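Glycoside hydrolase family 5 (Aspergillus oryzae, PDB 6LA0) acts as a rutinosidase of glycoside hydrolase family 5 and probably also releases glucose from the non-reducing ends of beta-1,3-glucans. Local coordinates at residues D78-G86 and E356-T367; I301-R312 and V343-W353. One frame throughout, in Å; residues are numbered along the deposited sequence.

Contacts 1 and 2 lie side by side in the TIM-barrel fold, their centres about 20 Å apart. Along the chain the order is 78-86, 301-312, 343-353, 356-367, so both members of contact 2 fall between those of contact 1. Segment 343-353 runs almost directly into helix 355-360 of contact 1, and Arg312 of contact 2 starts helix 312-326, onto which Phe358, Tyr363 and Leu366 pack. They touch at several places, among them Phe358 CZ, 3.7 Å from Tyr352 O. Tyr332, at the end of strand 329-332, serves both: its ring meets Phe358 edge-to-face and its hydroxyl bonds to Ile301 N and Tyr352 O. The final barrel strands are thereby tied to the C-terminal chain.

Contact 1. Residues D78-G86 and E356-T367; sequences DKLASVGVG and EYFIDHGYIDLT
Lys79, Val83 and Ile359 lead a mixed contact, part salt bridge and part apolar packing, between the C-terminal end of helix 74-81 and the chain running out of helix 355-360. Its place in the fold follows from strand order: strand 19-23 lies between strands 87-92 and 329-332, so helix 74-81, which leads to strand 87-92, meets helix 355-360, which follows strand 329-332, consistent with the closing seam of a TIM barrel.

Ile359 fills the middle. Its CD1 lies 3.6 Å from Val83 CG2, while its other branch, CG2, rests 3.7 Å from Lys79 CG. Leu80 points its CB away yet brings CD2 back to Ile359 CD1. Farther along, Val83 CB approaches Ile364 CG2 at 3.9 Å, and Val85 lies side by side with Leu366, which also touches Asn20 and Leu320.

Lys79 reaches past this apolar patch: its chain is extended as far as CD and bends at chi3 (-86°), which turns NZ to two acids one helical turn apart. NZ bonds to Glu356 OE2 at 2.8 Å, on the anti side and well out of the carboxylate plane, and to Asp360 OD1 at 2.9 Å on the syn lone pair.

The backbones join where Leu366 N donates to Val83 O (2.9 Å). Gly84, at positive phi (94°), is the C-prime residue of a Schellman motif that ends helix 74-81, and its backbone passes close to Leu366, with Gly84 O 3.7 Å from Leu366 CB.

One lysine thus answers two carboxylates of helix 355-360, which should ease the repulsion between those acids, while the methyl packing and the single backbone bond fix the chain beyond that helix.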
loop_
_atom_site.group_PDB
_atom_site.type_symbol
_atom_site.label_atom_id
_atom_site.label_comp_id
_atom_site.label_asym_id
_atom_site.label_seq_id
_atom_site.Cartn_x
_atom_site.Cartn_y
_atom_site.Cartn_z
ATOM N N ASP A 78 -8.419 17.769 -0.642
ATOM C CA ASP A 78 -9.407 18.553 0.097
ATOM C C ASP A 78 -10.570 17.688 0.568
ATOM O O ASP A 78 -11.013 17.797 1.719
ATOM C CB ASP A 78 -9.949 19.687 -0.766
ATOM C CG ASP A 78 -8.886 20.663 -1.213
ATOM O OD1 ASP A 78 -7.824 20.784 -0.560
ATOM O OD2 ASP A 78 -9.146 21.342 -2.222
ATOM N N LYS A 79 -11.100 16.841 -0.318
ATOM C CA LYS A 79 -12.218 15.992 0.083
ATOM C C LYS A 79 -11.815 15.017 1.187
ATOM O O LYS A 79 -12.610 14.741 2.092
ATOM C CB LYS A 79 -12.774 15.235 -1.119
ATOM C CG LYS A 79 -14.032 14.473 -0.795
ATOM C CD LYS A 79 -14.618 13.846 -2.043
ATOM C CE LYS A 79 -15.526 14.813 -2.786
ATOM N NZ LYS A 79 -16.233 14.093 -3.871
ATOM N N LEU A 80 -10.596 14.471 1.129
ATOM C CA LEU A 80 -10.140 13.588 2.209
ATOM C C LEU A 80 -10.034 14.335 3.532
ATOM O O LEU A 80 -10.484 13.837 4.573
ATOM C CB LEU A 80 -8.790 12.956 1.847
ATOM C CG LEU A 80 -8.843 11.974 0.671
ATOM C CD1 LEU A 80 -7.448 11.698 0.093
ATOM C CD2 LEU A 80 -9.539 10.678 1.106
ATOM N N ALA A 81 -9.450 15.534 3.510
ATOM C CA ALA A 81 -9.299 16.318 4.732
ATOM C C ALA A 81 -10.645 16.725 5.323
ATOM O O ALA A 81 -10.777 16.823 6.551
ATOM C CB ALA A 81 -8.457 17.559 4.454
ATOM N N SER A 82 -11.658 16.959 4.475
ATOM C CA SER A 82 -12.958 17.398 4.976
ATOM C C SER A 82 -13.583 16.411 5.963
ATOM O O SER A 82 -14.466 16.810 6.733
ATOM C CB SER A 82 -13.934 17.641 3.814
ATOM O OG SER A 82 -14.453 16.426 3.301
ATOM N N VAL A 83 -13.180 15.140 5.950
ATOM C CA VAL A 83 -13.673 14.179 6.931
ATOM C C VAL A 83 -12.586 13.775 7.923
ATOM O O VAL A 83 -12.809 12.890 8.764
ATOM C CB VAL A 83 -14.292 12.937 6.258
ATOM C CG1 VAL A 83 -15.643 13.291 5.631
ATOM C CG2 VAL A 83 -13.343 12.344 5.242
ATOM N N GLY A 84 -11.419 14.406 7.858
ATOM C CA GLY A 84 -10.402 14.215 8.877
ATOM C C GLY A 84 -9.368 13.158 8.575
ATOM O O GLY A 84 -8.748 12.638 9.512
ATOM N N VAL A 85 -9.159 12.817 7.302
ATOM C CA VAL A 85 -8.071 11.904 6.958
ATOM C C VAL A 85 -6.751 12.484 7.448
ATOM O O VAL A 85 -6.436 13.657 7.202
ATOM C CB VAL A 85 -8.045 11.642 5.445
ATOM C CG1 VAL A 85 -6.692 11.077 5.021
ATOM C CG2 VAL A 85 -9.167 10.693 5.070
ATOM N N GLY A 86 -5.972 11.657 8.156
ATOM C CA GLY A 86 -4.720 12.115 8.716
ATOM C C GLY A 86 -3.473 11.426 8.190
ATOM O O GLY A 86 -2.368 11.767 8.617
ATOM N N GLU A 356 -14.339 7.315 -1.769
ATOM C CA GLU A 356 -14.971 8.612 -2.016
ATOM C C GLU A 356 -16.487 8.549 -1.833
ATOM O O GLU A 356 -17.111 9.530 -1.411
ATOM C CB GLU A 356 -14.637 9.103 -3.427
ATOM C CG GLU A 356 -15.311 10.421 -3.790
ATOM C CD GLU A 356 -14.868 10.957 -5.141
ATOM O OE1 GLU A 356 -14.718 10.160 -6.101
ATOM O OE2 GLU A 356 -14.673 12.185 -5.234
ATOM N N TYR A 357 -17.096 7.419 -2.188
ATOM C CA TYR A 357 -18.541 7.282 -2.025
ATOM C C TYR A 357 -18.936 7.327 -0.551
ATOM O O TYR A 357 -19.941 7.956 -0.193
ATOM C CB TYR A 357 -19.009 5.991 -2.691
ATOM C CG TYR A 357 -20.502 5.769 -2.594
ATOM C CD1 TYR A 357 -21.062 5.166 -1.473
ATOM C CD2 TYR A 357 -21.352 6.163 -3.620
ATOM C CE1 TYR A 357 -22.417 4.966 -1.372
ATOM C CE2 TYR A 357 -22.730 5.953 -3.523
ATOM C CZ TYR A 357 -23.247 5.359 -2.398
ATOM O OH TYR A 357 -24.616 5.144 -2.292
ATOM N N PHE A 358 -18.154 6.671 0.318
ATOM C CA PHE A 358 -18.429 6.734 1.755
ATOM C C PHE A 358 -18.394 8.176 2.251
ATOM O O PHE A 358 -19.238 8.590 3.055
ATOM C CB PHE A 358 -17.409 5.916 2.552
ATOM C CG PHE A 358 -17.250 4.492 2.107
ATOM C CD1 PHE A 358 -18.263 3.824 1.446
ATOM C CD2 PHE A 358 -16.063 3.811 2.379
ATOM C CE1 PHE A 358 -18.109 2.498 1.057
ATOM C CE2 PHE A 358 -15.890 2.495 1.983
ATOM C CZ PHE A 358 -16.915 1.837 1.318
ATOM N N ILE A 359 -17.407 8.952 1.789
ATOM C CA ILE A 359 -17.313 10.361 2.163
ATOM C C ILE A 359 -18.521 11.128 1.645
ATOM O O ILE A 359 -19.123 11.934 2.365
ATOM C CB ILE A 359 -16.012 10.975 1.611
ATOM C CG1 ILE A 359 -14.773 10.494 2.391
ATOM C CG2 ILE A 359 -16.100 12.508 1.606
ATOM C CD1 ILE A 359 -13.486 11.083 1.823
ATOM N N ASP A 360 -18.855 10.929 0.362
ATOM C CA ASP A 360 -19.898 11.728 -0.279
ATOM C C ASP A 360 -21.287 11.446 0.289
ATOM O O ASP A 360 -22.164 12.310 0.212
ATOM C CB ASP A 360 -19.914 11.476 -1.789
ATOM C CG ASP A 360 -18.787 12.176 -2.522
ATOM O OD1 ASP A 360 -18.150 13.096 -1.954
ATOM O OD2 ASP A 360 -18.542 11.797 -3.686
ATOM N N HIS A 361 -21.511 10.276 0.875
ATOM C CA HIS A 361 -22.826 9.944 1.402
ATOM C C HIS A 361 -22.855 9.947 2.925
ATOM O O HIS A 361 -23.762 9.371 3.529
ATOM C CB HIS A 361 -23.288 8.616 0.802
ATOM C CG HIS A 361 -23.502 8.702 -0.680
ATOM N ND1 HIS A 361 -24.755 8.745 -1.257
ATOM C CD2 HIS A 361 -22.617 8.838 -1.697
ATOM C CE1 HIS A 361 -24.630 8.866 -2.568
ATOM N NE2 HIS A 361 -23.343 8.923 -2.861
ATOM N N GLY A 362 -21.881 10.612 3.549
ATOM C CA GLY A 362 -21.914 10.914 4.965
ATOM C C GLY A 362 -21.535 9.795 5.905
ATOM O O GLY A 362 -21.874 9.862 7.091
ATOM N N TYR A 363 -20.844 8.760 5.423
ATOM C CA TYR A 363 -20.481 7.646 6.289
ATOM C C TYR A 363 -19.295 7.955 7.204
ATOM O O TYR A 363 -19.147 7.301 8.246
ATOM C CB TYR A 363 -20.120 6.409 5.458
ATOM C CG TYR A 363 -21.189 5.846 4.540
ATOM C CD1 TYR A 363 -22.475 6.386 4.484
ATOM C CD2 TYR A 363 -20.908 4.754 3.735
ATOM C CE1 TYR A 363 -23.446 5.839 3.628
ATOM C CE2 TYR A 363 -21.863 4.208 2.891
ATOM C CZ TYR A 363 -23.126 4.750 2.837
ATOM O OH TYR A 363 -24.060 4.187 1.983
ATOM N N ILE A 364 -18.448 8.916 6.845
ATOM C CA ILE A 364 -17.118 9.055 7.439
ATOM C C ILE A 364 -17.046 10.340 8.256
ATOM O O ILE A 364 -17.323 11.433 7.742
ATOM C CB ILE A 364 -16.006 9.044 6.374
ATOM C CG1 ILE A 364 -16.093 7.784 5.496
ATOM C CG2 ILE A 364 -14.622 9.175 7.037
ATOM C CD1 ILE A 364 -16.274 6.488 6.275
ATOM N N ASP A 365 -16.618 10.209 9.511
ATOM C CA ASP A 365 -16.217 11.351 10.345
ATOM C C ASP A 365 -15.056 10.867 11.210
ATOM O O ASP A 365 -15.254 10.351 12.315
ATOM C CB ASP A 365 -17.371 11.884 11.186
ATOM C CG ASP A 365 -16.916 12.873 12.249
ATOM O OD1 ASP A 365 -15.843 13.498 12.094
ATOM O OD2 ASP A 365 -17.641 13.027 13.253
ATOM N N LEU A 366 -13.836 11.028 10.700
ATOM C CA LEU A 366 -12.693 10.495 11.431
ATOM C C LEU A 366 -12.335 11.326 12.649
ATOM O O LEU A 366 -11.512 10.874 13.454
ATOM C CB LEU A 366 -11.480 10.375 10.502
ATOM C CG LEU A 366 -11.731 9.397 9.352
ATOM C CD1 LEU A 366 -10.538 9.353 8.420
ATOM C CD2 LEU A 366 -12.014 8.010 9.920
ATOM N N THR A 367 -12.922 12.515 12.811
ATOM C CA THR A 367 -12.652 13.295 14.012
ATOM C C THR A 367 -13.253 12.668 15.261
ATOM O O THR A 367 -12.916 13.099 16.369
ATOM C CB THR A 367 -13.168 14.728 13.859
ATOM O OG1 THR A 367 -14.598 14.738 13.958
ATOM C CG2 THR A 367 -12.739 15.313 12.515
#

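Contact 2. Residues I301-R312 and V343-W353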
loop_
_atom_site.group_PDB
_atom_site.type_symbol
_atom_site.label_atom_id
_atom_site.label_comp_id
_atom_site.label_asym_id
_atom_site.label_seq_id
_atom_site.Cartn_x
_atom_site.Cartn_y
_atom_site.Cartn_z
ATOM N N ILE A 301 -13.990 -3.705 2.450
ATOM C CA ILE A 301 -15.173 -4.350 3.032
ATOM C C ILE A 301 -15.872 -5.338 2.097
ATOM O O ILE A 301 -16.901 -5.899 2.496
ATOM C CB ILE A 301 -16.218 -3.326 3.536
ATOM C CG1 ILE A 301 -16.743 -2.451 2.385
ATOM C CG2 ILE A 301 -15.651 -2.506 4.699
ATOM C CD1 ILE A 301 -18.119 -1.828 2.638
ATOM N N GLN A 302 -15.375 -5.579 0.885
ATOM C CA GLN A 302 -16.055 -6.563 0.043
ATOM C C GLN A 302 -15.848 -7.953 0.615
ATOM O O GLN A 302 -14.726 -8.324 0.963
ATOM C CB GLN A 302 -15.557 -6.540 -1.403
ATOM C CG GLN A 302 -16.351 -7.518 -2.264
ATOM C CD GLN A 302 -15.651 -7.973 -3.522
ATOM O OE1 GLN A 302 -14.841 -7.243 -4.117
ATOM N NE2 GLN A 302 -15.965 -9.192 -3.949
ATOM N N THR A 303 -16.932 -8.725 0.720
ATOM C CA THR A 303 -16.853 -10.095 1.203
ATOM C C THR A 303 -17.050 -11.043 0.030
ATOM O O THR A 303 -17.511 -10.647 -1.042
ATOM C CB THR A 303 -17.895 -10.352 2.299
ATOM O OG1 THR A 303 -19.207 -10.105 1.771
ATOM C CG2 THR A 303 -17.647 -9.418 3.476
ATOM N N LEU A 304 -16.666 -12.304 0.220
ATOM C CA LEU A 304 -16.849 -13.249 -0.873
ATOM C C LEU A 304 -18.330 -13.438 -1.195
ATOM O O LEU A 304 -18.711 -13.464 -2.373
ATOM C CB LEU A 304 -16.190 -14.585 -0.548
ATOM C CG LEU A 304 -16.363 -15.688 -1.593
ATOM C CD1 LEU A 304 -15.778 -15.253 -2.933
ATOM C CD2 LEU A 304 -15.707 -16.966 -1.110
ATOM N N TYR A 305 -19.185 -13.522 -0.166
ATOM C CA TYR A 305 -20.609 -13.818 -0.345
ATOM C C TYR A 305 -21.511 -12.687 0.146
ATOM O O TYR A 305 -21.141 -11.908 1.029
ATOM C CB TYR A 305 -20.998 -15.110 0.388
ATOM C CG TYR A 305 -20.288 -16.341 -0.110
ATOM C CD1 TYR A 305 -20.461 -16.783 -1.412
ATOM C CD2 TYR A 305 -19.430 -17.055 0.721
ATOM C CE1 TYR A 305 -19.808 -17.909 -1.873
ATOM C CE2 TYR A 305 -18.775 -18.185 0.266
ATOM C CZ TYR A 305 -18.974 -18.604 -1.031
ATOM O OH TYR A 305 -18.330 -19.723 -1.501
ATOM N N GLN A 306 -22.695 -12.594 -0.472
ATOM C CA GLN A 306 -23.826 -11.796 0.010
ATOM C C GLN A 306 -23.437 -10.363 0.377
ATOM O O GLN A 306 -23.639 -9.904 1.501
ATOM C CB GLN A 306 -24.494 -12.494 1.195
ATOM C CG GLN A 306 -25.246 -13.734 0.789
ATOM C CD GLN A 306 -25.981 -14.355 1.946
ATOM O OE1 GLN A 306 -27.083 -13.926 2.296
ATOM N NE2 GLN A 306 -25.376 -15.373 2.554
ATOM N N ASN A 307 -22.908 -9.636 -0.609
ATOM C CA ASN A 307 -22.566 -8.241 -0.377
ATOM C C ASN A 307 -23.819 -7.377 -0.323
ATOM O O ASN A 307 -24.747 -7.555 -1.119
ATOM C CB ASN A 307 -21.640 -7.730 -1.474
ATOM C CG ASN A 307 -20.228 -8.251 -1.326
ATOM O OD1 ASN A 307 -19.434 -7.730 -0.532
ATOM N ND2 ASN A 307 -19.908 -9.299 -2.080
ATOM N N SER A 308 -23.818 -6.399 0.586
ATOM C CA SER A 308 -25.009 -5.597 0.855
ATOM C C SER A 308 -24.678 -4.114 0.772
ATOM O O SER A 308 -23.814 -3.631 1.514
ATOM C CB SER A 308 -25.575 -5.940 2.242
ATOM O OG SER A 308 -26.238 -4.817 2.788
ATOM N N PHE A 309 -25.371 -3.394 -0.121
ATOM C CA PHE A 309 -25.285 -1.935 -0.151
ATOM C C PHE A 309 -25.591 -1.332 1.223
ATOM O O PHE A 309 -24.882 -0.437 1.702
ATOM C CB PHE A 309 -26.285 -1.339 -1.158
ATOM C CG PHE A 309 -26.036 -1.654 -2.609
ATOM C CD1 PHE A 309 -24.761 -1.630 -3.159
ATOM C CD2 PHE A 309 -27.129 -1.873 -3.467
ATOM C CE1 PHE A 309 -24.569 -1.872 -4.531
ATOM C CE2 PHE A 309 -26.940 -2.119 -4.819
ATOM C CZ PHE A 309 -25.655 -2.119 -5.351
ATOM N N ALA A 310 -26.692 -1.779 1.843
ATOM C CA ALA A 310 -27.198 -1.136 3.053
ATOM C C ALA A 310 -26.205 -1.209 4.203
ATOM O O ALA A 310 -26.143 -0.289 5.022
ATOM C CB ALA A 310 -28.526 -1.774 3.483
ATOM N N LEU A 311 -25.428 -2.278 4.290
ATOM C CA LEU A 311 -24.534 -2.435 5.434
ATOM C C LEU A 311 -23.163 -1.797 5.230
ATOM O O LEU A 311 -22.295 -1.955 6.098
ATOM C CB LEU A 311 -24.374 -3.921 5.782
ATOM C CG LEU A 311 -25.604 -4.582 6.419
ATOM C CD1 LEU A 311 -25.373 -6.083 6.621
ATOM C CD2 LEU A 311 -25.954 -3.895 7.732
ATOM N N ARG A 312 -22.945 -1.058 4.133
ATOM C CA ARG A 312 -21.617 -0.501 3.888
ATOM C C ARG A 312 -21.208 0.487 4.974
ATOM O O ARG A 312 -20.051 0.489 5.421
ATOM C CB ARG A 312 -21.562 0.174 2.519
ATOM C CG ARG A 312 -21.661 -0.808 1.367
ATOM C CD ARG A 312 -21.698 -0.091 0.017
ATOM N NE ARG A 312 -22.926 0.677 -0.177
ATOM C CZ ARG A 312 -23.157 1.446 -1.235
ATOM N NH1 ARG A 312 -22.243 1.541 -2.194
ATOM N NH2 ARG A 312 -24.300 2.113 -1.337
ATOM N N VAL A 343 -19.725 -8.531 -8.079
ATOM C CA VAL A 343 -19.492 -9.237 -6.824
ATOM C C VAL A 343 -20.733 -10.064 -6.519
ATOM O O VAL A 343 -21.810 -9.849 -7.088
ATOM C CB VAL A 343 -19.183 -8.283 -5.652
ATOM C CG1 VAL A 343 -18.109 -7.278 -6.050
ATOM C CG2 VAL A 343 -20.455 -7.582 -5.201
ATOM N N ASN A 344 -20.572 -11.029 -5.614
ATOM C CA ASN A 344 -21.702 -11.852 -5.199
ATOM C C ASN A 344 -22.642 -11.015 -4.345
ATOM O O ASN A 344 -22.215 -10.423 -3.349
ATOM C CB ASN A 344 -21.228 -13.076 -4.418
ATOM C CG ASN A 344 -20.451 -14.052 -5.274
ATOM O OD1 ASN A 344 -20.722 -14.200 -6.469
ATOM N ND2 ASN A 344 -19.459 -14.712 -4.671
ATOM N N GLY A 345 -23.907 -10.962 -4.738
ATOM C CA GLY A 345 -24.885 -10.124 -4.065
ATOM C C GLY A 345 -25.159 -8.841 -4.842
ATOM O O GLY A 345 -25.374 -8.870 -6.057
ATOM N N GLN A 346 -25.123 -7.710 -4.139
ATOM C CA GLN A 346 -25.522 -6.428 -4.708
ATOM C C GLN A 346 -24.325 -5.680 -5.301
ATOM O O GLN A 346 -23.334 -5.419 -4.607
ATOM C CB GLN A 346 -26.221 -5.590 -3.633
ATOM C CG GLN A 346 -27.514 -6.263 -3.113
ATOM C CD GLN A 346 -28.122 -5.582 -1.903
ATOM O OE1 GLN A 346 -27.594 -4.596 -1.393
ATOM N NE2 GLN A 346 -29.243 -6.127 -1.419
ATOM N N GLY A 347 -24.422 -5.331 -6.584
ATOM C CA GLY A 347 -23.537 -4.335 -7.165
ATOM C C GLY A 347 -22.257 -4.890 -7.758
ATOM O O GLY A 347 -22.147 -6.058 -8.139
ATOM N N THR A 348 -21.271 -3.997 -7.865
ATOM C CA THR A 348 -19.955 -4.306 -8.409
ATOM C C THR A 348 -18.891 -3.906 -7.388
ATOM O O THR A 348 -19.184 -3.277 -6.373
ATOM C CB THR A 348 -19.691 -3.555 -9.724
ATOM O OG1 THR A 348 -19.411 -2.190 -9.412
ATOM C CG2 THR A 348 -20.905 -3.605 -10.661
ATOM N N GLN A 349 -17.622 -4.200 -7.695
ATOM C CA GLN A 349 -16.554 -3.808 -6.773
ATOM C C GLN A 349 -16.542 -2.300 -6.538
ATOM O O GLN A 349 -16.168 -1.846 -5.449
ATOM C CB GLN A 349 -15.188 -4.272 -7.298
ATOM C CG GLN A 349 -15.031 -5.796 -7.362
ATOM C CD GLN A 349 -13.586 -6.224 -7.545
ATOM O OE1 GLN A 349 -12.949 -5.868 -8.532
ATOM N NE2 GLN A 349 -13.059 -6.999 -6.590
ATOM N N ALA A 350 -16.975 -1.505 -7.527
ATOM C CA ALA A 350 -16.913 -0.055 -7.370
ATOM C C ALA A 350 -17.849 0.453 -6.288
ATOM O O ALA A 350 -17.657 1.576 -5.801
ATOM C CB ALA A 350 -17.231 0.650 -8.692
ATOM N N ASP A 351 -18.831 -0.350 -5.875
ATOM C CA ASP A 351 -19.700 0.032 -4.777
ATOM C C ASP A 351 -19.067 -0.227 -3.407
ATOM O O ASP A 351 -19.552 0.319 -2.410
ATOM C CB ASP A 351 -21.045 -0.707 -4.914
ATOM C CG ASP A 351 -21.737 -0.432 -6.274
ATOM O OD1 ASP A 351 -22.060 0.744 -6.522
ATOM O OD2 ASP A 351 -21.930 -1.375 -7.086
ATOM N N TYR A 352 -17.968 -0.990 -3.338
ATOM C CA TYR A 352 -17.369 -1.385 -2.066
ATOM C C TYR A 352 -15.922 -0.960 -1.876
ATOM O O TYR A 352 -15.463 -0.920 -0.723
ATOM C CB TYR A 352 -17.463 -2.910 -1.886
ATOM C CG TYR A 352 -18.890 -3.374 -1.953
ATOM C CD1 TYR A 352 -19.664 -3.452 -0.803
ATOM C CD2 TYR A 352 -19.478 -3.708 -3.171
ATOM C CE1 TYR A 352 -20.984 -3.856 -0.861
ATOM C CE2 TYR A 352 -20.815 -4.119 -3.242
ATOM C CZ TYR A 352 -21.556 -4.192 -2.078
ATOM O OH TYR A 352 -22.870 -4.593 -2.126
ATOM N N TRP A 353 -15.193 -0.637 -2.947
ATOM C CA TRP A 353 -13.778 -0.296 -2.847
ATOM C C TRP A 353 -13.510 1.189 -3.030
ATOM O O TRP A 353 -12.341 1.599 -3.073
ATOM C CB TRP A 353 -12.972 -1.072 -3.885
ATOM C CG TRP A 353 -12.940 -2.546 -3.712
ATOM C CD1 TRP A 353 -13.929 -3.424 -4.000
ATOM C CD2 TRP A 353 -11.822 -3.326 -3.259
ATOM N NE1 TRP A 353 -13.513 -4.711 -3.742
ATOM C CE2 TRP A 353 -12.220 -4.676 -3.281
ATOM C CE3 TRP A 353 -10.525 -3.012 -2.834
ATOM C CZ2 TRP A 353 -11.370 -5.714 -2.899
ATOM C CZ3 TRP A 353 -9.679 -4.046 -2.453
ATOM C CH2 TRP A 353 -10.106 -5.378 -2.487
HETATM O O HOH W 1 -18.120 -11.450 -4.271
HETATM O O HOH W 2 -29.047 -3.401 0.609
HETATM O O HOH W 3 -22.183 2.875 -4.818
#
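Gln302 and Trp353 meet obliquely, amide and indole planes 76° apart, and Gln302 OE1 lies at the indole edge. It accepts from Trp353 NE1 at 2.9 Å and from Gln349 NE2 at 3.1 Å, both donors lying in its carbonyl plane. Gln302 leaves its backbone with CG trans to N (chi1 -176°) and stays extended, which carries the amide to the indole, with Val343 CG1 against it.

Asn307 OD1 lies over one face of the Tyr352 ring, toward its rim, the planes 54° apart; Asn307 CB is 3.4 Å from Tyr352 OH. Asn307 N to Asn344 O and Gln346 N to Asn307 O (3.0 Å) make a single beta bridge with Gly345, and Asn307 ND2 also donates to Asn344 O.

Phe309 takes Gln346 CB squarely over its ring face, 3.8 Å from the centroid, a CH-pi contact. Gln346 extends past the ring to place OE1 on Phe309 N at 2.8 Å. Arg312 CG approaches Tyr352 CE1 obliquely, and NH1 bonds in the guanidinium plane to Asp351 O at 3.0 Å.

Much of the cohesion is therefore directional hydrogen bonding: buried Tyr352 packs between the segments while its OH donates to Gln346 O (2.7 Å), and Phe309 lies at the exposed margin.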